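Local structure of Myo-inositol dehydrogenase (3EUW) at residues A[99-102]-A[103-106]; A[305-308]-A[309-313]. The protein probably catalyses the NAD+-dependent oxidation of myo-inositol at its 2-position, as a tetrameric member of the Gfo/Idh/MocA oxidoreductase family. One frame throughout, in Å; residues are numbered along the deposited sequence.

How the contacts relate
Contacts 1 and 2 are the N-terminal starts of two helices, 102-112 and 307-326, whose apolar sides pack together; the centres of the two contacts lie about 12 Å apart. V105 CG1 of contact 1 rests 3.8 Å from V311 CG2 of contact 2, and I102 CD1 comes within 4.3 Å of V311 CG1. The F307 ring reaches the same seam, its CZ 4.1 Å from V105 O. Each helix opens with an acidic or amide cap: D101 in contact 1, and in contact 2 N306 at the N-cap, paired with D309 in a capping box. Contact 1 is at the surface, contact 2 buried, and neither includes residues of the sodium site formed by I23, A24, N26 and L29.

Contact 1: A[99-102]-A[103-106]; sequences DLDI and EMVR
One face of the R106 guanidinium is met by I102, whose CG1 sits 3.1 Å above the plane and is displaced toward the rim; NH2 is the nearest nitrogen, 3.3 Å from CG1. At the edge, in the plane, lies E103 OE2, to which R106 NE makes a weak, salt-bridged hydrogen bond of 3.3 Å. I102 CG1 is anti to the backbone N (chi1 -178°), which turns that branch to the arginine while CG2 lies nearer E103. The glutamate chain curls round, bent at chi2, to bring OE2 beside R106. The aliphatic branch thus packs under part of the flat cation, while the acid makes only a weak bond at its edge; E315 of helix 307-326 adds a long, weak ion pair to R106 NH2.

The helix start is capped by D101: its OD1 accepts from E103 N at 2.8 Å, on the anti side and 30° out of the carboxylate plane. Aspartate suits the N-cap because its short side chain reaches a first-turn N-H, and its negative charge probably interacts favourably with the helix dipole. Just before the cap, D99 makes an Asx turn, OD2 accepting from D101 N at 2.9 Å, while the same oxygen touches CB of selenomethionine M104. D99 CB meets V105 CG2 at 3.7 Å.

The turn follows strand 92-94 of the Rossmann-type parallel sheet and opens helix 102-112. Buried V105 packs on L314 of helix 307-326, and I102 touches E315 and N318 of that same helix.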
# COMPACT_ATOMS: atom_id res chain seq x y z
N ASP A 99 -10.64 -8.24 38.01
CA ASP A 99 -11.98 -7.91 38.47
C ASP A 99 -12.24 -6.47 38.02
O ASP A 99 -11.30 -5.75 37.68
CB ASP A 99 -12.06 -7.99 40.00
CG ASP A 99 -13.50 -8.05 40.51
OD1 ASP A 99 -14.10 -9.14 40.48
OD2 ASP A 99 -14.04 -7.00 40.92
N LEU A 100 -13.50 -6.06 38.00
CA LEU A 100 -13.82 -4.69 37.59
C LEU A 100 -13.68 -3.73 38.75
O LEU A 100 -13.53 -2.52 38.54
CB LEU A 100 -15.25 -4.61 37.05
CG LEU A 100 -15.47 -5.38 35.75
CD1 LEU A 100 -16.94 -5.37 35.40
CD2 LEU A 100 -14.63 -4.75 34.65
N ASP A 101 -13.74 -4.28 39.96
CA ASP A 101 -13.65 -3.50 41.19
C ASP A 101 -12.23 -3.50 41.73
O ASP A 101 -11.76 -4.51 42.25
CB ASP A 101 -14.59 -4.09 42.25
CG ASP A 101 -14.74 -3.20 43.47
OD1 ASP A 101 -13.79 -2.46 43.81
OD2 ASP A 101 -15.82 -3.25 44.09
N ILE A 102 -11.56 -2.36 41.63
CA ILE A 102 -10.19 -2.26 42.11
C ILE A 102 -10.04 -2.74 43.56
O ILE A 102 -8.99 -3.25 43.93
CB ILE A 102 -9.65 -0.82 41.99
CG1 ILE A 102 -8.19 -0.77 42.45
CG2 ILE A 102 -10.52 0.15 42.79
CD1 ILE A 102 -7.25 -1.54 41.54
N GLU A 103 -11.08 -2.57 44.38
CA GLU A 103 -11.01 -3.01 45.77
C GLU A 103 -10.93 -4.53 45.87
O GLU A 103 -10.13 -5.06 46.65
CB GLU A 103 -12.22 -2.50 46.57
CG GLU A 103 -12.18 -1.01 46.82
CD GLU A 103 -10.82 -0.56 47.33
OE1 GLU A 103 -10.43 -0.98 48.45
OE2 GLU A 103 -10.13 0.19 46.61
N MSE A 104 -11.74 -5.23 45.09
CA MSE A 104 -11.70 -6.69 45.10
C MSE A 104 -10.33 -7.15 44.60
O MSE A 104 -9.78 -8.15 45.09
CB MSE A 104 -12.80 -7.27 44.21
CG MSE A 104 -14.22 -6.91 44.70
SE MSE A 104 -14.55 -7.59 46.53
CE MSE A 104 -14.18 -9.51 46.17
N VAL A 105 -9.80 -6.43 43.62
CA VAL A 105 -8.49 -6.75 43.06
C VAL A 105 -7.47 -6.64 44.18
O VAL A 105 -6.57 -7.47 44.30
CB VAL A 105 -8.09 -5.79 41.92
CG1 VAL A 105 -6.65 -6.07 41.50
CG2 VAL A 105 -9.05 -5.94 40.73
N ARG A 106 -7.61 -5.60 45.00
CA ARG A 106 -6.70 -5.39 46.11
C ARG A 106 -6.86 -6.49 47.16
O ARG A 106 -5.88 -7.02 47.67
CB ARG A 106 -6.95 -4.02 46.76
CG ARG A 106 -6.68 -2.81 45.85
CD ARG A 106 -6.89 -1.50 46.61
NE ARG A 106 -6.95 -0.32 45.74
CZ ARG A 106 -5.96 0.07 44.95
NH1 ARG A 106 -4.82 -0.61 44.91
NH2 ARG A 106 -6.10 1.16 44.20

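Contact 2: A[305-308]-A[309-313]; sequences PNFE and DGVIA
D309 N is gripped by two acceptors of N306: the side-chain OD1 at 2.8 Å, and the backbone O through a weak bond of 3.0 Å. The OD1 bond is the shorter and straighter of the two, its donor tilted 20° from the amide's carbonyl plane. In return, N306 N donates to D309 OD2 at 2.8 Å, meeting it on the anti side of the carboxylate. The N306 amide and the D309 carboxylate lie stacked, their planes only 2° apart. With chi1 at 62°, the N306 amide tucks between its own backbone N and carbonyl carbon, which directs OD1 to D309 N.

These reciprocal bonds make a capping box, the N-cap asparagine and the acid three residues later each satisfying the other's backbone N-H at the head of helix 307-326. Asparagine supplies a compact acceptor, and aspartate is short enough to turn back to the N-cap. D309 is buried, but its other oxygen, OD1, is salt-bridged to R183 of helix 169-185, so the box also ties this helix to that neighbour. P305, preceded by a cis peptide bond, brings its CA to 3.3 Å from D309 OD2 as the chain enters the turn.

Further along, V311 N bonds to F307 O at 3.1 Å and I312 N to E308 O at 3.0 Å. The F307 ring brings CE2 to 3.6 Å from V311 CG2, the methyl approaching the ring obliquely. E308, bent at chi2, lays OE2 alongside V311 CB, while OE1 makes a salt bridge to K109 of helix 102-112. The buried F307 ring also packs on I112 of that helix and on V119 of strand 119-121.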
# COMPACT_ATOMS: atom_id res chain seq x y z
N PRO A 305 2.40 -10.99 30.55
CA PRO A 305 1.98 -10.02 31.58
C PRO A 305 1.73 -10.71 32.93
O PRO A 305 1.26 -11.85 32.97
CB PRO A 305 0.68 -9.45 31.01
CG PRO A 305 0.85 -9.62 29.53
CD PRO A 305 1.44 -10.99 29.44
N ASN A 306 2.03 -10.00 34.01
CA ASN A 306 1.83 -10.53 35.35
C ASN A 306 0.60 -9.94 36.05
O ASN A 306 -0.12 -9.09 35.51
CB ASN A 306 3.06 -10.29 36.22
CG ASN A 306 3.37 -8.82 36.42
OD1 ASN A 306 2.48 -8.00 36.64
ND2 ASN A 306 4.65 -8.48 36.35
N PHE A 307 0.39 -10.40 37.28
CA PHE A 307 -0.73 -9.94 38.10
C PHE A 307 -0.72 -8.42 38.18
O PHE A 307 -1.75 -7.77 38.01
CB PHE A 307 -0.60 -10.54 39.50
CG PHE A 307 -1.79 -10.27 40.38
CD1 PHE A 307 -2.87 -11.14 40.40
CD2 PHE A 307 -1.81 -9.14 41.21
CE1 PHE A 307 -3.97 -10.90 41.24
CE2 PHE A 307 -2.90 -8.89 42.05
CZ PHE A 307 -3.98 -9.77 42.06
N GLU A 308 0.45 -7.86 38.45
CA GLU A 308 0.62 -6.42 38.59
C GLU A 308 0.18 -5.65 37.34
O GLU A 308 -0.37 -4.57 37.45
CB GLU A 308 2.08 -6.09 38.92
CG GLU A 308 2.28 -4.79 39.65
CD GLU A 308 1.42 -4.72 40.91
OE1 GLU A 308 1.43 -5.68 41.71
OE2 GLU A 308 0.75 -3.69 41.09
N ASP A 309 0.44 -6.20 36.16
CA ASP A 309 0.03 -5.53 34.93
C ASP A 309 -1.49 -5.46 34.90
O ASP A 309 -2.06 -4.54 34.33
CB ASP A 309 0.54 -6.28 33.70
CG ASP A 309 2.06 -6.28 33.60
OD1 ASP A 309 2.68 -5.20 33.76
OD2 ASP A 309 2.63 -7.36 33.36
N GLY A 310 -2.14 -6.45 35.51
CA GLY A 310 -3.59 -6.48 35.56
C GLY A 310 -4.13 -5.42 36.50
O GLY A 310 -5.17 -4.82 36.26
N VAL A 311 -3.41 -5.19 37.60
CA VAL A 311 -3.82 -4.21 38.58
C VAL A 311 -3.69 -2.79 38.02
O VAL A 311 -4.63 -2.00 38.09
CB VAL A 311 -2.95 -4.31 39.86
CG1 VAL A 311 -3.39 -3.27 40.87
CG2 VAL A 311 -3.06 -5.72 40.45
N ILE A 312 -2.52 -2.49 37.46
CA ILE A 312 -2.24 -1.18 36.91
C ILE A 312 -3.11 -0.85 35.69
O ILE A 312 -3.50 0.30 35.49
CB ILE A 312 -0.75 -1.06 36.54
CG1 ILE A 312 0.10 -1.32 37.79
CG2 ILE A 312 -0.46 0.33 36.01
CD1 ILE A 312 1.60 -1.40 37.52
N ALA A 313 -3.42 -1.86 34.89
CA ALA A 313 -4.25 -1.64 33.72
C ALA A 313 -5.62 -1.15 34.18
O ALA A 313 -6.19 -0.23 33.59
CB ALA A 313 -4.39 -2.91 32.91